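Side-chain contacts in protein OS-9 homolog (Saccharomyces cerevisiae, PDB 2YMA), which acts as a lectin in endoplasmic reticulum quality control, recruiting misfolded glycoproteins for degradation, and is represented by its dimerization domain: residues D35-T40 / Q56-A61; K64-R69 / L104-S109; V71-P74 / I78-P81. One frame throughout, in Å; residues are numbered along the deposited sequence.

Contact 1: residues D35-T40 / Q56-A61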
loop_
_atom_site.group_PDB
_atom_site.type_symbol
_atom_site.label_atom_id
_atom_site.label_comp_id
_atom_site.label_asym_id
_atom_site.label_seq_id
_atom_site.Cartn_x
_atom_site.Cartn_y
_atom_site.Cartn_z
ATOM N N ASP A 35 -5.379 5.218 11.612
ATOM C CA ASP A 35 -5.311 6.659 11.527
ATOM C C ASP A 35 -5.896 7.104 10.182
ATOM O O ASP A 35 -5.790 6.386 9.199
ATOM C CB ASP A 35 -3.850 7.112 11.689
ATOM C CG ASP A 35 -3.232 6.682 13.041
ATOM O OD1 ASP A 35 -3.896 6.813 14.096
ATOM O OD2 ASP A 35 -2.068 6.224 13.057
ATOM N N LYS A 36 -6.550 8.268 10.173
ATOM C CA LYS A 36 -7.094 8.895 8.972
ATOM C C LYS A 36 -6.502 10.287 8.868
ATOM O O LYS A 36 -5.911 10.786 9.827
ATOM C CB LYS A 36 -8.600 9.130 9.105
ATOM C CG LYS A 36 -9.516 7.986 8.828
ATOM C CD LYS A 36 -10.944 8.533 8.831
ATOM C CE LYS A 36 -11.959 7.467 8.483
ATOM N NZ LYS A 36 -13.337 8.008 8.554
ATOM N N LEU A 37 -6.719 10.932 7.724
ATOM C CA LEU A 37 -6.388 12.346 7.552
ATOM C C LEU A 37 -7.641 13.129 7.164
ATOM O O LEU A 37 -8.482 12.648 6.391
ATOM C CB LEU A 37 -5.325 12.544 6.464
ATOM C CG LEU A 37 -3.955 11.921 6.724
ATOM C CD1 LEU A 37 -3.072 12.014 5.494
ATOM C CD2 LEU A 37 -3.278 12.501 7.971
ATOM N N MET A 38 -7.760 14.346 7.682
ATOM C CA MET A 38 -8.923 15.172 7.368
ATOM C C MET A 38 -8.561 16.537 6.800
ATOM O O MET A 38 -7.824 17.318 7.419
ATOM C CB MET A 38 -9.813 15.365 8.590
ATOM C CG MET A 38 -11.028 16.224 8.287
ATOM S SD MET A 38 -12.052 16.514 9.739
ATOM C CE MET A 38 -10.934 17.481 10.761
ATOM N N VAL A 39 -9.113 16.826 5.628
ATOM C CA VAL A 39 -8.855 18.091 4.958
ATOM C C VAL A 39 -9.979 19.059 5.278
ATOM O O VAL A 39 -11.154 18.720 5.132
ATOM C CB VAL A 39 -8.735 17.905 3.432
ATOM C CG1 VAL A 39 -8.524 19.242 2.744
ATOM C CG2 VAL A 39 -7.577 16.968 3.123
ATOM N N THR A 40 -9.620 20.253 5.740
ATOM C CA THR A 40 -10.604 21.285 6.081
ATOM C C THR A 40 -10.451 22.495 5.161
ATOM O O THR A 40 -11.277 23.401 5.165
ATOM C CB THR A 40 -10.478 21.727 7.552
ATOM O OG1 THR A 40 -9.188 22.315 7.769
ATOM C CG2 THR A 40 -10.626 20.522 8.482
ATOM N N GLN A 56 2.171 20.139 -2.175
ATOM C CA GLN A 56 3.002 21.009 -1.358
ATOM C C GLN A 56 2.456 21.141 0.076
ATOM O O GLN A 56 3.220 21.133 1.044
ATOM C CB GLN A 56 3.194 22.373 -2.027
ATOM C CG GLN A 56 4.611 22.925 -1.865
ATOM C CD GLN A 56 5.559 22.405 -2.922
ATOM O OE1 GLN A 56 5.126 21.902 -3.954
ATOM N NE2 GLN A 56 6.859 22.522 -2.671
ATOM N N LYS A 57 1.136 21.224 0.208
ATOM C CA LYS A 57 0.521 21.276 1.528
ATOM C C LYS A 57 0.643 19.947 2.265
ATOM O O LYS A 57 0.978 19.909 3.443
ATOM C CB LYS A 57 -0.940 21.694 1.413
ATOM C CG LYS A 57 -1.108 23.124 0.956
ATOM C CD LYS A 57 -2.571 23.482 0.753
ATOM C CE LYS A 57 -2.749 24.967 0.459
ATOM N NZ LYS A 57 -4.131 25.259 -0.024
ATOM N N PHE A 58 0.375 18.853 1.564
ATOM C CA PHE A 58 0.474 17.538 2.173
ATOM C C PHE A 58 1.912 17.207 2.539
ATOM O O PHE A 58 2.168 16.605 3.581
ATOM C CB PHE A 58 -0.145 16.470 1.268
ATOM C CG PHE A 58 -1.596 16.222 1.553
ATOM C CD1 PHE A 58 -2.573 17.019 0.989
ATOM C CD2 PHE A 58 -1.980 15.211 2.416
ATOM C CE1 PHE A 58 -3.912 16.799 1.260
ATOM C CE2 PHE A 58 -3.310 14.993 2.700
ATOM C CZ PHE A 58 -4.283 15.788 2.115
ATOM N N GLY A 59 2.856 17.625 1.704
ATOM C CA GLY A 59 4.257 17.495 2.062
ATOM C C GLY A 59 4.535 18.070 3.446
ATOM O O GLY A 59 5.180 17.423 4.274
ATOM N N ASN A 60 4.048 19.286 3.702
ATOM C CA ASN A 60 4.262 19.948 4.988
ATOM C C ASN A 60 3.595 19.204 6.135
ATOM O O ASN A 60 4.187 19.029 7.210
ATOM C CB ASN A 60 3.728 21.388 4.966
ATOM C CG ASN A 60 4.431 22.261 3.959
ATOM O OD1 ASN A 60 5.600 22.043 3.638
ATOM N ND2 ASN A 60 3.719 23.259 3.443
ATOM N N ALA A 61 2.352 18.784 5.914
ATOM C CA ALA A 61 1.612 18.058 6.941
ATOM C C ALA A 61 2.303 16.734 7.312
ATOM O O ALA A 61 2.334 16.349 8.495
ATOM C CB ALA A 61 0.177 17.813 6.489
#
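Leu37 and Val39 on strand 36-39 stand across from Phe58 on helix 52-67, with the two backbones held well apart: the closest CA pairs, Leu37 with Ala61 and Val39 with Phe58, are both separated by 9.8 Å. That spacing is bridged by side chains alone. Leu37 and Val39 both have their CB directed at the helix, while the intervening Met38 has its CB turned away and packs on Leu26 of strand 23-28, the alternation expected of an extended strand.

From the helix, Phe58 makes the whole contact. Its far edge meets the strand, since both aliphatic partners lie near the ring plane and neither sits over a face. Val39 CG2 comes to 3.6 Å from Phe58 CZ, and the two side chains cross at about a right angle. Leu37 CD1 is 4.1 Å from Phe58 CE2, the two side chains sliding past one another in opposite directions. In Val39 it is the branch anti to the carbonyl carbon that touches the ring; the other methyl, CG1, lies farther from it. Another aromatic, Phe116, meets Phe58 edge-to-face, and Ile23 adds a further apolar neighbour.

Strand 36-39 runs parallel to strand 84-92, bonded to it through Leu37 and Val39, and the helix lies between these two strands in the sequence, as in a beta-alpha-beta crossover. Two salt bridges involve lysines of the segments: Lys57 pairs with Asp41, and Lys36 with Asp96. All three touching residues are buried and wholly apolar where they meet, so the helix is joined to the sheet here by dispersion and by exclusion of water, without a directional bond between the two segments.

Contact 2: residues K64-R69 / L104-S109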
loop_
_atom_site.group_PDB
_atom_site.type_symbol
_atom_site.label_atom_id
_atom_site.label_comp_id
_atom_site.label_asym_id
_atom_site.label_seq_id
_atom_site.Cartn_x
_atom_site.Cartn_y
_atom_site.Cartn_z
ATOM N N LYS A 64 5.316 17.319 9.459
ATOM C CA LYS A 64 4.872 17.621 10.815
ATOM C C LYS A 64 4.461 16.337 11.541
ATOM O O LYS A 64 4.827 16.113 12.700
ATOM C CB LYS A 64 3.707 18.632 10.802
ATOM C CG LYS A 64 3.231 19.045 12.193
ATOM C CD LYS A 64 3.544 20.506 12.485
ATOM C CE LYS A 64 2.455 21.111 13.363
ATOM N NZ LYS A 64 2.577 22.591 13.493
ATOM N N MET A 65 3.682 15.510 10.851
ATOM C CA MET A 65 3.253 14.221 11.381
ATOM C C MET A 65 4.463 13.428 11.856
ATOM O O MET A 65 4.458 12.859 12.954
ATOM C CB MET A 65 2.517 13.437 10.303
ATOM C CG MET A 65 2.026 12.072 10.733
ATOM S SD MET A 65 1.239 11.196 9.340
ATOM C CE MET A 65 2.694 10.715 8.413
ATOM N N LEU A 66 5.500 13.399 11.024
ATOM C CA LEU A 66 6.744 12.710 11.361
ATOM C C LEU A 66 7.504 13.328 12.542
ATOM O O LEU A 66 7.990 12.600 13.418
ATOM C CB LEU A 66 7.643 12.603 10.129
ATOM C CG LEU A 66 7.054 11.679 9.060
ATOM C CD1 LEU A 66 7.827 11.758 7.747
ATOM C CD2 LEU A 66 7.009 10.263 9.592
ATOM N N SER A 67 7.596 14.659 12.562
ATOM C CA SER A 67 8.219 15.402 13.664
ATOM C C SER A 67 7.550 15.084 14.984
ATOM O O SER A 67 8.209 14.956 16.018
ATOM C CB SER A 67 8.121 16.908 13.416
ATOM O OG SER A 67 8.788 17.254 12.215
ATOM N N LEU A 68 6.229 14.970 14.936
ATOM C CA LEU A 68 5.440 14.673 16.115
ATOM C C LEU A 68 5.601 13.219 16.570
ATOM O O LEU A 68 5.216 12.863 17.688
ATOM C CB LEU A 68 3.968 15.028 15.869
ATOM C CG LEU A 68 3.693 16.537 15.768
ATOM C CD1 LEU A 68 2.217 16.835 15.605
ATOM C CD2 LEU A 68 4.235 17.236 17.002
ATOM N N ARG A 69 6.194 12.388 15.713
ATOM C CA ARG A 69 6.345 10.959 15.990
ATOM C C ARG A 69 4.997 10.268 16.243
ATOM O O ARG A 69 4.887 9.400 17.110
ATOM C CB ARG A 69 7.287 10.724 17.179
ATOM C CG ARG A 69 8.766 10.905 16.873
ATOM C CD ARG A 69 9.585 10.993 18.166
ATOM N NE ARG A 69 9.875 12.371 18.562
ATOM C CZ ARG A 69 9.920 12.797 19.820
ATOM N NH1 ARG A 69 9.685 11.953 20.812
ATOM N NH2 ARG A 69 10.194 14.066 20.084
ATOM N N LEU A 104 2.000 7.137 1.110
ATOM C CA LEU A 104 3.259 7.757 1.527
ATOM C C LEU A 104 4.372 6.728 1.458
ATOM O O LEU A 104 4.347 5.719 2.169
ATOM C CB LEU A 104 3.157 8.305 2.963
ATOM C CG LEU A 104 4.506 8.702 3.571
ATOM C CD1 LEU A 104 5.198 9.798 2.736
ATOM C CD2 LEU A 104 4.344 9.131 5.019
ATOM N N ASN A 105 5.352 6.988 0.605
ATOM C CA ASN A 105 6.412 6.020 0.373
ATOM C C ASN A 105 7.726 6.608 0.820
ATOM O O ASN A 105 8.371 7.370 0.096
ATOM C CB ASN A 105 6.471 5.593 -1.107
ATOM C CG ASN A 105 7.521 4.504 -1.375
ATOM O OD1 ASN A 105 8.089 3.903 -0.450
ATOM N ND2 ASN A 105 7.775 4.244 -2.655
ATOM N N ILE A 106 8.117 6.261 2.032
ATOM C CA ILE A 106 9.350 6.784 2.565
ATOM C C ILE A 106 10.501 5.910 2.096
ATOM O O ILE A 106 10.523 4.698 2.325
ATOM C CB ILE A 106 9.286 6.873 4.073
ATOM C CG1 ILE A 106 8.153 7.820 4.461
ATOM C CG2 ILE A 106 10.630 7.320 4.622
ATOM C CD1 ILE A 106 7.984 7.990 5.944
ATOM N N LEU A 107 11.450 6.541 1.419
ATOM C CA LEU A 107 12.499 5.818 0.729
ATOM C C LEU A 107 13.753 5.750 1.583
ATOM O O LEU A 107 14.448 4.735 1.601
ATOM C CB LEU A 107 12.773 6.504 -0.602
ATOM C CG LEU A 107 11.484 6.613 -1.419
ATOM C CD1 LEU A 107 11.581 7.705 -2.458
ATOM C CD2 LEU A 107 11.143 5.284 -2.061
ATOM N N ASN A 108 14.008 6.841 2.300
ATOM C CA ASN A 108 15.120 6.959 3.233
ATOM C C ASN A 108 14.881 8.182 4.110
ATOM O O ASN A 108 13.812 8.792 4.043
ATOM C CB ASN A 108 16.441 7.097 2.478
ATOM C CG ASN A 108 16.377 8.143 1.375
ATOM O OD1 ASN A 108 15.989 9.300 1.598
ATOM N ND2 ASN A 108 16.747 7.734 0.168
ATOM N N SER A 109 15.868 8.554 4.919
ATOM C CA SER A 109 15.698 9.674 5.848
ATOM C C SER A 109 15.529 11.041 5.172
ATOM O O SER A 109 15.170 12.018 5.831
ATOM C CB SER A 109 16.849 9.720 6.857
ATOM O OG SER A 109 18.101 9.654 6.202
#
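Met65 and Leu66, neighbours near the C-terminal end of helix 52-67, touch alternate residues of strand 98-106, Leu104 and Ile106 respectively. Both contacts are apolar and both are made tip to tip. Met65 starts out extended, a chi1 of 180° swinging CG away from the backbone N, and bends at chi3 (75°), which places its terminal CE 4.1 Å from Leu104 CD2. In the second pair, Leu66 CD1 and Ile106 CD1 approach to 4.2 Å. The backbones are far apart by comparison, the nearest CA atoms, those of Leu66 and Ile106, being separated by 10.9 Å.

Between the two segments there is no polar link; the helix end has its own bonds. Arg69, the first residue to leave helical phi/psi, has a positive phi of 58°, and its N bonds back to Leu66 O at 2.9 Å, as part of a Schellman motif.

Asn105 serves the dimer: its ND2 bonds to OD1 of Asn105 of the second subunit, and Leu107, two residues on, packs on Leu107 of that subunit. Trp87 of strand 84-92 touches both Met65 and Leu104. Within the strand, Leu104 and Ile106 thus turn apolar tips to the helix while the Asn105 amide bonds to the second subunit; Leu107, just past the strand, joins it there.

Contact 3: residues V71-P74 / I78-P81; sequences VSLP and ILQP
Val71 and Leu79 close a tight loop of the dimerization domain through an isolated beta bridge, whose paired residues, Ser72 and Ile78, have their CA atoms 4.0 Å apart. Leu79 N donates to Val71 O at 3.1 Å in a nearly straight bond (163° at the hydrogen), arriving in the carbonyl plane on a lone pair.

The Leu79 side chain can be traced outward from that bond. Its CB rests 3.4 Å from Val71 O and also lies near Val71 CG2. At CG, anti to the backbone N (chi1 -165°), the chain forks and its methyls go to different partners. CD2 meets Val71 CG2 at 3.5 Å, the two side chains lying side by side and pointing the same way. CD1 meets Leu73 CD2, also at 3.5 Å, with the leucines crossing at about a right angle. The two methyls of one leucine thus contact both residues flanking Ser72.

Beyond the loop, Leu73 packs on Phe129 and Tyr132 of strand 129-133. A water also links the two segments, donating to Val71 O at 3.0 Å and, weakly, to Leu79 O.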
loop_
_atom_site.group_PDB
_atom_site.type_symbol
_atom_site.label_atom_id
_atom_site.label_comp_id
_atom_site.label_asym_id
_atom_site.label_seq_id
_atom_site.Cartn_x
_atom_site.Cartn_y
_atom_site.Cartn_z
ATOM N N VAL A 71 3.312 8.249 14.226
ATOM C CA VAL A 71 3.096 6.918 13.684
ATOM C C VAL A 71 4.162 5.925 14.113
ATOM O O VAL A 71 5.364 6.227 14.172
ATOM C CB VAL A 71 2.862 6.867 12.126
ATOM C CG1 VAL A 71 2.253 8.143 11.587
ATOM C CG2 VAL A 71 4.099 6.472 11.397
ATOM N N SER A 72 3.692 4.731 14.438
ATOM C CA SER A 72 4.573 3.652 14.824
ATOM C C SER A 72 4.328 2.434 13.929
ATOM O O SER A 72 3.204 2.200 13.453
ATOM C CB SER A 72 4.336 3.289 16.287
ATOM O OG SER A 72 3.020 2.797 16.474
ATOM N N LEU A 73 5.399 1.679 13.708
ATOM C CA LEU A 73 5.375 0.447 12.933
ATOM C C LEU A 73 4.513 -0.615 13.595
ATOM O O LEU A 73 4.130 -0.493 14.760
ATOM C CB LEU A 73 6.804 -0.076 12.753
ATOM C CG LEU A 73 7.734 0.965 12.123
ATOM C CD1 LEU A 73 9.178 0.500 12.155
ATOM C CD2 LEU A 73 7.274 1.285 10.689
ATOM N N PRO A 74 4.178 -1.656 12.839
ATOM C CA PRO A 74 3.347 -2.733 13.373
ATOM C C PRO A 74 4.038 -3.484 14.506
ATOM O O PRO A 74 3.350 -4.116 15.301
ATOM C CB PRO A 74 3.138 -3.638 12.162
ATOM C CG PRO A 74 3.279 -2.734 10.998
ATOM C CD PRO A 74 4.343 -1.753 11.381
ATOM N N ILE A 78 8.269 3.193 17.201
ATOM C CA ILE A 78 8.065 4.489 16.566
ATOM C C ILE A 78 8.860 4.585 15.262
ATOM O O ILE A 78 10.034 4.200 15.206
ATOM C CB ILE A 78 8.457 5.660 17.526
ATOM C CG1 ILE A 78 7.438 5.782 18.652
ATOM C CG2 ILE A 78 8.504 6.990 16.787
ATOM C CD1 ILE A 78 6.094 6.281 18.162
ATOM N N LEU A 79 8.209 5.087 14.217
ATOM C CA LEU A 79 8.861 5.337 12.940
ATOM C C LEU A 79 9.982 6.352 13.100
ATOM O O LEU A 79 9.732 7.538 13.318
ATOM C CB LEU A 79 7.833 5.840 11.920
ATOM C CG LEU A 79 8.242 5.816 10.447
ATOM C CD1 LEU A 79 8.684 4.430 10.074
ATOM C CD2 LEU A 79 7.082 6.235 9.573
ATOM N N GLN A 80 11.217 5.881 12.988
ATOM C CA GLN A 80 12.386 6.730 13.165
ATOM C C GLN A 80 13.110 6.943 11.842
ATOM O O GLN A 80 13.078 6.076 10.978
ATOM C CB GLN A 80 13.342 6.101 14.175
ATOM N N PRO A 81 13.758 8.108 11.675
ATOM C CA PRO A 81 14.583 8.379 10.493
ATOM C C PRO A 81 15.517 7.215 10.201
ATOM O O PRO A 81 16.010 6.584 11.130
ATOM C CB PRO A 81 15.384 9.605 10.919
ATOM C CG PRO A 81 14.447 10.337 11.812
ATOM C CD PRO A 81 13.684 9.279 12.566
HETATM O O HOH W 1 6.718 8.878 13.512
#

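Along the chain, contact 1 closes before contact 2 opens, and contact 3 is nested inside the loop that contact 2 closes. Contacts 1 and 2 have centres about 13 Å apart and share helix 52-67, which they fasten to strands 36-39 and 98-106 of the same mixed sheet. Contact 3, its centre about 9 Å from that of contact 2, extends the apolar packing: Leu79 CD2 lies 4.0 Å from Leu66 CD2 and 4.1 Å from Ile106 CD1. Contacts 1 and 3, with centres about 18 Å apart, do not touch. One helix thus links the buried interior to a strand, 98-106, whose Asn105 meets the second subunit of the homodimer.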